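Local coordinates for protein amidohydrolase (Thermotoga maritima, PDB 3OOQ) that is probably a hydrolase of the TIM-barrel amidohydrolase family and may act on allantoin or a related cyclic amide, at residues Pro86-Val91 against Ser121-Gly126; Lys53-Gly58 against Leu361-Gly366; Val269-Leu274 against Ile301-Asp306. All coordinates share one frame; numbering follows the deposited sequence.

Interaction 1 (Pro86-Val91 against Ser121-Gly126)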
loop_
_atom_site.group_PDB
_atom_site.type_symbol
_atom_site.label_atom_id
_atom_site.label_comp_id
_atom_site.label_asym_id
_atom_site.label_seq_id
_atom_site.Cartn_x
_atom_site.Cartn_y
_atom_site.Cartn_z
ATOM N N PRO F 86 20.335 5.960 -8.189
ATOM C CA PRO F 86 21.232 5.146 -9.023
ATOM C C PRO F 86 22.581 5.825 -9.327
ATOM O O PRO F 86 23.460 5.188 -9.887
ATOM C CB PRO F 86 20.406 4.900 -10.310
ATOM C CG PRO F 86 19.441 6.016 -10.365
ATOM C CD PRO F 86 19.160 6.448 -8.940
ATOM N N VAL F 87 22.741 7.096 -8.944
ATOM C CA VAL F 87 23.971 7.850 -9.206
ATOM C C VAL F 87 24.475 8.499 -7.920
ATOM O O VAL F 87 24.118 9.639 -7.611
ATOM C CB VAL F 87 23.746 8.935 -10.287
ATOM C CG1 VAL F 87 25.059 9.616 -10.673
ATOM C CG2 VAL F 87 23.099 8.351 -11.530
ATOM N N THR F 88 25.293 7.769 -7.168
ATOM C CA THR F 88 25.906 8.298 -5.957
ATOM C C THR F 88 27.451 8.277 -5.980
ATOM O O THR F 88 28.079 7.726 -5.071
ATOM C CB THR F 88 25.390 7.563 -4.700
ATOM O OG1 THR F 88 25.707 6.168 -4.800
ATOM C CG2 THR F 88 23.875 7.728 -4.540
ATOM N N PRO F 89 28.074 8.921 -6.989
ATOM C CA PRO F 89 29.549 8.960 -7.065
ATOM C C PRO F 89 30.208 9.669 -5.884
ATOM O O PRO F 89 31.361 9.388 -5.580
ATOM C CB PRO F 89 29.821 9.763 -8.341
ATOM C CG PRO F 89 28.574 10.571 -8.561
ATOM C CD PRO F 89 27.443 9.745 -8.046
ATOM N N HIS F 90 29.474 10.582 -5.246
ATOM C CA HIS F 90 29.992 11.420 -4.164
ATOM C C HIS F 90 30.157 10.691 -2.826
ATOM O O HIS F 90 30.876 11.182 -1.962
ATOM C CB HIS F 90 29.063 12.636 -3.959
ATOM C CG HIS F 90 27.677 12.257 -3.536
ATOM N ND1 HIS F 90 26.920 11.336 -4.226
ATOM C CD2 HIS F 90 26.927 12.647 -2.478
ATOM C CE1 HIS F 90 25.759 11.179 -3.621
ATOM N NE2 HIS F 90 25.736 11.964 -2.557
ATOM N N VAL F 91 29.466 9.563 -2.623
ATOM C CA VAL F 91 29.612 8.844 -1.360
ATOM C C VAL F 91 30.885 7.988 -1.369
ATOM O O VAL F 91 31.308 7.505 -2.419
ATOM C CB VAL F 91 28.353 8.005 -0.936
ATOM C CG1 VAL F 91 27.041 8.862 -0.969
ATOM C CG2 VAL F 91 28.209 6.719 -1.759
ATOM N N SER F 121 27.176 -3.229 -5.679
ATOM C CA SER F 121 26.785 -3.180 -7.080
ATOM C C SER F 121 25.295 -2.850 -7.274
ATOM O O SER F 121 24.705 -3.159 -8.309
ATOM C CB SER F 121 27.110 -4.518 -7.720
ATOM O OG SER F 121 26.386 -5.558 -7.078
ATOM N N ALA F 122 24.694 -2.225 -6.271
ATOM C CA ALA F 122 23.305 -1.791 -6.379
ATOM C C ALA F 122 23.136 -0.685 -7.409
ATOM O O ALA F 122 22.137 -0.668 -8.143
ATOM C CB ALA F 122 22.791 -1.324 -5.015
ATOM N N ASN F 123 24.087 0.251 -7.450
ATOM C CA ASN F 123 23.932 1.458 -8.264
ATOM C C ASN F 123 24.723 1.446 -9.556
ATOM O O ASN F 123 25.883 1.037 -9.543
ATOM C CB ASN F 123 24.357 2.697 -7.490
ATOM C CG ASN F 123 23.493 2.954 -6.276
ATOM O OD1 ASN F 123 22.463 2.323 -6.097
ATOM N ND2 ASN F 123 23.917 3.888 -5.437
ATOM N N PRO F 124 24.107 1.931 -10.660
ATOM C CA PRO F 124 24.876 2.186 -11.882
ATOM C C PRO F 124 26.176 2.933 -11.554
ATOM O O PRO F 124 27.236 2.533 -12.041
ATOM C CB PRO F 124 23.909 3.009 -12.733
ATOM C CG PRO F 124 22.532 2.405 -12.396
ATOM C CD PRO F 124 22.650 2.071 -10.885
ATOM N N VAL F 125 26.089 3.977 -10.722
ATOM C CA VAL F 125 27.265 4.695 -10.201
ATOM C C VAL F 125 27.173 4.688 -8.681
ATOM O O VAL F 125 26.334 5.378 -8.101
ATOM C CB VAL F 125 27.374 6.156 -10.731
ATOM C CG1 VAL F 125 28.719 6.788 -10.301
ATOM C CG2 VAL F 125 27.264 6.208 -12.271
ATOM N N GLY F 126 28.035 3.906 -8.038
ATOM C CA GLY F 126 27.885 3.600 -6.611
ATOM C C GLY F 126 28.644 4.447 -5.580
ATOM O O GLY F 126 28.183 4.591 -4.445
#
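Thr-88 reaches Asn-123 and Gly-126 through its hydroxyl. From CB, 4.0 Å from Asn-123 ND2, the side chain forks. OG1 sits between the backbone N and the carbonyl carbon (chi1 60°), where it faces residues 123-126, while CG2 lies beside the amide end of Asn-123, 3.9 Å from its ND2. OG1 itself accepts a bent hydrogen bond from Asn-123 ND2 at 3.0 Å, lying almost in the plane of that amide, and donates to Gly-126 O, also at 3.0 Å, coming from well above the carbonyl plane. Asn-123 ND2 additionally bonds Glu-82 O, and its OD1 takes a hydrogen bond with Tyr-162, so both ends of the amide are fixed and its rotation is set.

The backbones form a single bridge at Val-87 and Val-125: Val-125 N donates to Pro-86 O at 3.0 Å, and Thr-88 N donates to Val-125 O at 2.8 Å. Apolar contacts flank the bridge. Pro-86 CB meets Pro-124 CD at 3.7 Å, and Pro-89 CB rests on Val-125 CG1 at 3.7 Å. Helix 172-198 touches Val-87, Pro-89 and Pro-124. With the buried hydroxyl serving as both donor and acceptor, the irregular loop is pinned to the start of strand 125-133 by polar bonds as well as by proline and valine packing.

Interaction 2 (Lys53-Gly58 against Leu361-Gly366)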
loop_
_atom_site.group_PDB
_atom_site.type_symbol
_atom_site.label_atom_id
_atom_site.label_comp_id
_atom_site.label_asym_id
_atom_site.label_seq_id
_atom_site.Cartn_x
_atom_site.Cartn_y
_atom_site.Cartn_z
ATOM N N LYS F 53 59.731 -21.669 9.501
ATOM C CA LYS F 53 58.555 -20.856 9.168
ATOM C C LYS F 53 58.652 -20.300 7.738
ATOM O O LYS F 53 59.683 -20.427 7.082
ATOM C CB LYS F 53 58.413 -19.689 10.159
ATOM C CG LYS F 53 58.593 -20.045 11.638
ATOM C CD LYS F 53 57.471 -20.944 12.138
ATOM C CE LYS F 53 57.698 -21.455 13.567
ATOM N NZ LYS F 53 56.573 -22.383 13.879
ATOM N N PHE F 54 57.562 -19.694 7.261
ATOM C CA PHE F 54 57.474 -19.114 5.921
ATOM C C PHE F 54 57.108 -17.649 6.066
ATOM O O PHE F 54 56.214 -17.311 6.838
ATOM C CB PHE F 54 56.409 -19.834 5.089
ATOM C CG PHE F 54 56.754 -21.255 4.753
ATOM C CD1 PHE F 54 57.015 -22.184 5.754
ATOM C CD2 PHE F 54 56.804 -21.669 3.433
ATOM C CE1 PHE F 54 57.351 -23.522 5.428
ATOM C CE2 PHE F 54 57.134 -22.992 3.094
ATOM C CZ PHE F 54 57.413 -23.916 4.092
ATOM N N LEU F 55 57.799 -16.786 5.331
ATOM C CA LEU F 55 57.559 -15.356 5.403
ATOM C C LEU F 55 57.007 -14.874 4.072
ATOM O O LEU F 55 57.668 -15.000 3.032
ATOM C CB LEU F 55 58.841 -14.601 5.763
ATOM C CG LEU F 55 58.719 -13.124 6.128
ATOM C CD1 LEU F 55 57.867 -12.913 7.370
ATOM C CD2 LEU F 55 60.106 -12.529 6.342
ATOM N N PHE F 56 55.791 -14.323 4.112
ATOM C CA PHE F 56 55.091 -13.891 2.911
ATOM C C PHE F 56 54.816 -12.405 3.001
ATOM O O PHE F 56 54.815 -11.860 4.101
ATOM C CB PHE F 56 53.779 -14.678 2.762
ATOM C CG PHE F 56 53.950 -16.002 2.066
ATOM C CD1 PHE F 56 54.562 -17.069 2.712
ATOM C CD2 PHE F 56 53.512 -16.175 0.755
ATOM C CE1 PHE F 56 54.732 -18.286 2.070
ATOM C CE2 PHE F 56 53.666 -17.399 0.106
ATOM C CZ PHE F 56 54.282 -18.453 0.762
ATOM N N PRO F 57 54.617 -11.739 1.847
ATOM C CA PRO F 57 54.041 -10.410 1.940
ATOM C C PRO F 57 52.585 -10.547 2.408
ATOM O O PRO F 57 51.997 -11.632 2.282
ATOM C CB PRO F 57 54.062 -9.910 0.490
ATOM C CG PRO F 57 54.023 -11.107 -0.335
ATOM C CD PRO F 57 54.632 -12.239 0.459
ATOM N N GLY F 58 52.016 -9.479 2.965
ATOM C CA GLY F 58 50.575 -9.481 3.260
ATOM C C GLY F 58 49.797 -9.603 1.956
ATOM O O GLY F 58 50.197 -9.026 0.933
ATOM N N LEU F 361 54.193 -7.982 6.374
ATOM C CA LEU F 361 54.777 -9.323 6.339
ATOM C C LEU F 361 53.980 -10.293 7.195
ATOM O O LEU F 361 53.490 -9.942 8.276
ATOM C CB LEU F 361 56.248 -9.282 6.813
ATOM C CG LEU F 361 57.193 -8.396 5.976
ATOM C CD1 LEU F 361 58.534 -8.152 6.669
ATOM C CD2 LEU F 361 57.406 -8.973 4.579
ATOM N N VAL F 362 53.846 -11.519 6.710
ATOM C CA VAL F 362 53.100 -12.519 7.465
ATOM C C VAL F 362 53.973 -13.736 7.683
ATOM O O VAL F 362 54.535 -14.270 6.725
ATOM C CB VAL F 362 51.807 -12.943 6.712
ATOM C CG1 VAL F 362 51.015 -13.950 7.542
ATOM C CG2 VAL F 362 50.944 -11.714 6.394
ATOM N N VAL F 363 54.088 -14.153 8.946
ATOM C CA VAL F 363 54.778 -15.385 9.322
ATOM C C VAL F 363 53.763 -16.511 9.343
ATOM O O VAL F 363 52.847 -16.514 10.160
ATOM C CB VAL F 363 55.482 -15.292 10.724
ATOM C CG1 VAL F 363 56.173 -16.612 11.066
ATOM C CG2 VAL F 363 56.480 -14.125 10.781
ATOM N N TRP F 364 53.935 -17.455 8.424
ATOM C CA TRP F 364 53.103 -18.637 8.326
ATOM C C TRP F 364 53.877 -19.837 8.883
ATOM O O TRP F 364 55.115 -19.923 8.742
ATOM C CB TRP F 364 52.780 -18.933 6.872
ATOM C CG TRP F 364 51.751 -18.051 6.255
ATOM C CD1 TRP F 364 51.966 -16.834 5.669
ATOM C CD2 TRP F 364 50.341 -18.305 6.147
ATOM N NE1 TRP F 364 50.778 -16.306 5.215
ATOM C CE2 TRP F 364 49.767 -17.189 5.484
ATOM C CE3 TRP F 364 49.504 -19.357 6.555
ATOM C CZ2 TRP F 364 48.397 -17.094 5.212
ATOM C CZ3 TRP F 364 48.128 -19.267 6.272
ATOM C CH2 TRP F 364 47.598 -18.141 5.611
ATOM N N SER F 365 53.130 -20.766 9.473
ATOM C CA SER F 365 53.680 -21.980 10.061
ATOM C C SER F 365 54.131 -22.949 8.965
ATOM O O SER F 365 54.964 -23.814 9.202
ATOM C CB SER F 365 52.626 -22.653 10.972
ATOM O OG SER F 365 51.611 -23.290 10.200
ATOM N N GLY F 366 53.550 -22.790 7.780
ATOM C CA GLY F 366 53.814 -23.645 6.622
ATOM C C GLY F 366 53.275 -22.913 5.412
ATOM O O GLY F 366 52.871 -21.744 5.520
HETATM O O HOH W 1 56.014 -24.295 11.698
HETATM O O HOH W 2 50.314 -13.707 3.721
#
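Trp-364 N donates to Phe-54 O at 2.8 Å, and Phe-54 N returns the bond to Trp-364 O. A second reciprocal pair joins Phe-56 and Val-362, with Val-362 N to Phe-56 O again 2.8 Å. Between these two hydrogen-bonded pairs lies the non-hydrogen-bonded pair Leu-55 and Val-363, making a regular antiparallel arrangement.

The aromatic residues share one face of the sheet with Val-362. The side chains of Phe-56 and Trp-364 cross at about a right angle, and their rings meet obliquely, planes at 73°, with Phe-56 CD1 3.9 Å from Trp-364 CD1. With CG of Trp-364 beside its own backbone N (chi1 -76°), the indole's five-membered ring comes against Phe-56, and NE1 gives its hydrogen to a water in the ring plane. That water in turn donates to Pro-57 O at 3.0 Å, so the indole is tethered to the first strand a second time. The Phe-54 ring lies with one face over the backbone of Gly-366, its CD1 3.6 Å from Gly-366 CA.

On the other face, Leu-55 CD1 packs against Val-363 CG2 at 3.9 Å and touches Leu-361 CB. Just beyond the paired strands, another water accepts from Lys-53 NZ and donates to Ser-365 O, while NZ also forms a salt bridge with Glu-376. Phe-15 stacks on Phe-56, and strands 7-10 and 24-29 meet Leu-55 and Leu-361. Such pairing of a strand leading into the barrel with a late strand is characteristic of the composite beta domain that accompanies the TIM barrel in many amidohydrolases.

Interaction 3 (Val269-Leu274 against Ile301-Asp306)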
loop_
_atom_site.group_PDB
_atom_site.type_symbol
_atom_site.label_atom_id
_atom_site.label_comp_id
_atom_site.label_asym_id
_atom_site.label_seq_id
_atom_site.Cartn_x
_atom_site.Cartn_y
_atom_site.Cartn_z
ATOM N N VAL F 269 41.332 -7.345 -14.869
ATOM C CA VAL F 269 40.139 -7.964 -14.332
ATOM C C VAL F 269 40.413 -8.478 -12.924
ATOM O O VAL F 269 41.331 -9.276 -12.718
ATOM C CB VAL F 269 39.659 -9.142 -15.184
ATOM C CG1 VAL F 269 38.327 -9.669 -14.645
ATOM C CG2 VAL F 269 39.529 -8.738 -16.642
ATOM N N VAL F 270 39.626 -7.995 -11.963
ATOM C CA VAL F 270 39.619 -8.556 -10.616
ATOM C C VAL F 270 38.592 -9.683 -10.599
ATOM O O VAL F 270 37.390 -9.436 -10.458
ATOM C CB VAL F 270 39.291 -7.492 -9.522
ATOM C CG1 VAL F 270 39.450 -8.096 -8.149
ATOM C CG2 VAL F 270 40.235 -6.283 -9.642
ATOM N N VAL F 271 39.072 -10.913 -10.765
ATOM C CA VAL F 271 38.199 -12.094 -10.824
ATOM C C VAL F 271 37.765 -12.504 -9.414
ATOM O O VAL F 271 38.385 -12.108 -8.422
ATOM C CB VAL F 271 38.834 -13.301 -11.584
ATOM C CG1 VAL F 271 39.289 -12.898 -12.973
ATOM C CG2 VAL F 271 40.025 -13.877 -10.817
ATOM N N GLY F 272 36.681 -13.275 -9.342
ATOM C CA GLY F 272 36.100 -13.661 -8.067
ATOM C C GLY F 272 34.883 -12.804 -7.750
ATOM O O GLY F 272 34.650 -11.789 -8.411
ATOM N N PRO F 273 34.071 -13.235 -6.770
ATOM C CA PRO F 273 34.287 -14.479 -6.015
ATOM C C PRO F 273 34.082 -15.722 -6.906
ATOM O O PRO F 273 33.220 -15.711 -7.779
ATOM C CB PRO F 273 33.207 -14.411 -4.933
ATOM C CG PRO F 273 32.030 -13.673 -5.644
ATOM C CD PRO F 273 32.721 -12.666 -6.553
ATOM N N LEU F 274 34.860 -16.774 -6.670
ATOM C CA LEU F 274 34.807 -18.009 -7.468
ATOM C C LEU F 274 34.435 -19.272 -6.672
ATOM O O LEU F 274 33.751 -20.163 -7.182
ATOM C CB LEU F 274 36.145 -18.233 -8.190
ATOM C CG LEU F 274 36.502 -17.318 -9.354
ATOM C CD1 LEU F 274 37.985 -17.497 -9.705
ATOM C CD2 LEU F 274 35.597 -17.566 -10.582
ATOM N N ILE F 301 45.238 -9.988 -13.986
ATOM C CA ILE F 301 44.142 -10.287 -13.082
ATOM C C ILE F 301 44.577 -10.312 -11.624
ATOM O O ILE F 301 45.765 -10.557 -11.312
ATOM C CB ILE F 301 43.428 -11.633 -13.442
ATOM C CG1 ILE F 301 44.289 -12.849 -13.047
ATOM C CG2 ILE F 301 43.020 -11.649 -14.896
ATOM C CD1 ILE F 301 43.614 -14.232 -13.272
ATOM N N ALA F 302 43.614 -10.015 -10.747
ATOM C CA ALA F 302 43.745 -10.229 -9.312
ATOM C C ALA F 302 42.568 -11.081 -8.874
ATOM O O ALA F 302 41.545 -11.168 -9.573
ATOM C CB ALA F 302 43.729 -8.917 -8.541
ATOM N N LEU F 303 42.717 -11.705 -7.718
ATOM C CA LEU F 303 41.656 -12.517 -7.149
ATOM C C LEU F 303 41.054 -11.867 -5.898
ATOM O O LEU F 303 41.781 -11.570 -4.938
ATOM C CB LEU F 303 42.171 -13.922 -6.836
ATOM C CG LEU F 303 41.203 -14.934 -6.207
ATOM C CD1 LEU F 303 39.980 -15.213 -7.100
ATOM C CD2 LEU F 303 41.942 -16.228 -5.879
HETATM N N MSE F 304 39.727 -11.687 -5.911
HETATM C CA MSE F 304 38.977 -11.166 -4.760
HETATM C C MSE F 304 38.146 -12.248 -4.079
HETATM O O MSE F 304 37.749 -13.226 -4.710
HETATM C CB MSE F 304 38.037 -10.018 -5.181
HETATM C CG MSE F 304 36.819 -10.468 -6.000
HETATM SE SE MSE F 304 35.434 -9.104 -6.066
HETATM C CE MSE F 304 35.883 -8.342 -7.828
ATOM N N CYS F 305 37.865 -12.035 -2.794
ATOM C CA CYS F 305 36.845 -12.792 -2.081
ATOM C C CYS F 305 35.470 -12.156 -2.257
ATOM O O CYS F 305 34.445 -12.795 -1.977
ATOM C CB CYS F 305 37.183 -12.838 -0.587
ATOM S SG CYS F 305 38.557 -13.944 -0.222
ATOM N N ASP F 306 35.454 -10.902 -2.712
ATOM C CA ASP F 306 34.246 -10.053 -2.657
ATOM C C ASP F 306 33.615 -10.112 -1.261
ATOM O O ASP F 306 32.381 -10.171 -1.116
ATOM C CB ASP F 306 33.222 -10.483 -3.707
ATOM C CG ASP F 306 32.161 -9.414 -3.977
ATOM O OD1 ASP F 306 32.364 -8.237 -3.625
ATOM O OD2 ASP F 306 31.126 -9.767 -4.564
#
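Parallel pairing of strands 269-271 and 301-303 carries this buried contact, which joins the two ends of a beta-alpha-beta unit in the barrel and continues into the loops at their C-terminal ends. Three backbone hydrogen bonds zip the strands: Ala-302 N to Val-269 O, Val-271 N to Ala-302 O at 2.8 Å, and Met-304 N to Val-271 O at 2.9 Å. Val-270, paired with Ala-302, is also met by Met-304, a selenomethionine whose chain turns about the CG-SE bond (chi3 98°) and brings CE 3.6 Å from Val-270 CG1. The side chains of Val-271 and Leu-303 cross at about a right angle, with Val-271 CG2 4.0 Å from Leu-303 CD1.

Past the strands, Gly-272 has a positive phi that, together with the nearness of Met-304 O, leaves no place for a CB. A cis peptide bond follows, and the ring of Pro-273 lies alongside the Asp-306 side chain, CD 3.6 Å from Asp-306 CB. An alanine here would strip away CG and CD, and would probably leave a gap beside Asp-306 and make the cis bond harder to hold.

Asp-306, just past a barrel strand and touching His-63, His-65 and His-251, is consistent with the metal site of amidohydrolases. Helix 290-297 packs on Val-271, Leu-274 and Ile-301, helix 315-321 on Leu-303 and Cys-305, and strand 54-64 on Val-270 and Met-304.

Overall arrangement
From the N terminus, the chain first enters interaction 2 at 53-58, whose partner at 361-366 arrives some 300 residues later; the long loop so closed holds both other contacts. Interaction 1 comes first within it, linking the loop after strand 54-64 to the start of strand 125-133. It closes before interaction 3 opens at strand 269-271; from there the chain returns through helix 290-297 to strand 301-303. None of the three contacts touches another: the centres of interactions 1 and 2 are about 38 Å apart, on opposite sides of the chain's centre, although both reach the same sheet. Interaction 3 lies nearest that centre, within the barrel, while interaction 2 ties the barrel's first strand to the beta domain.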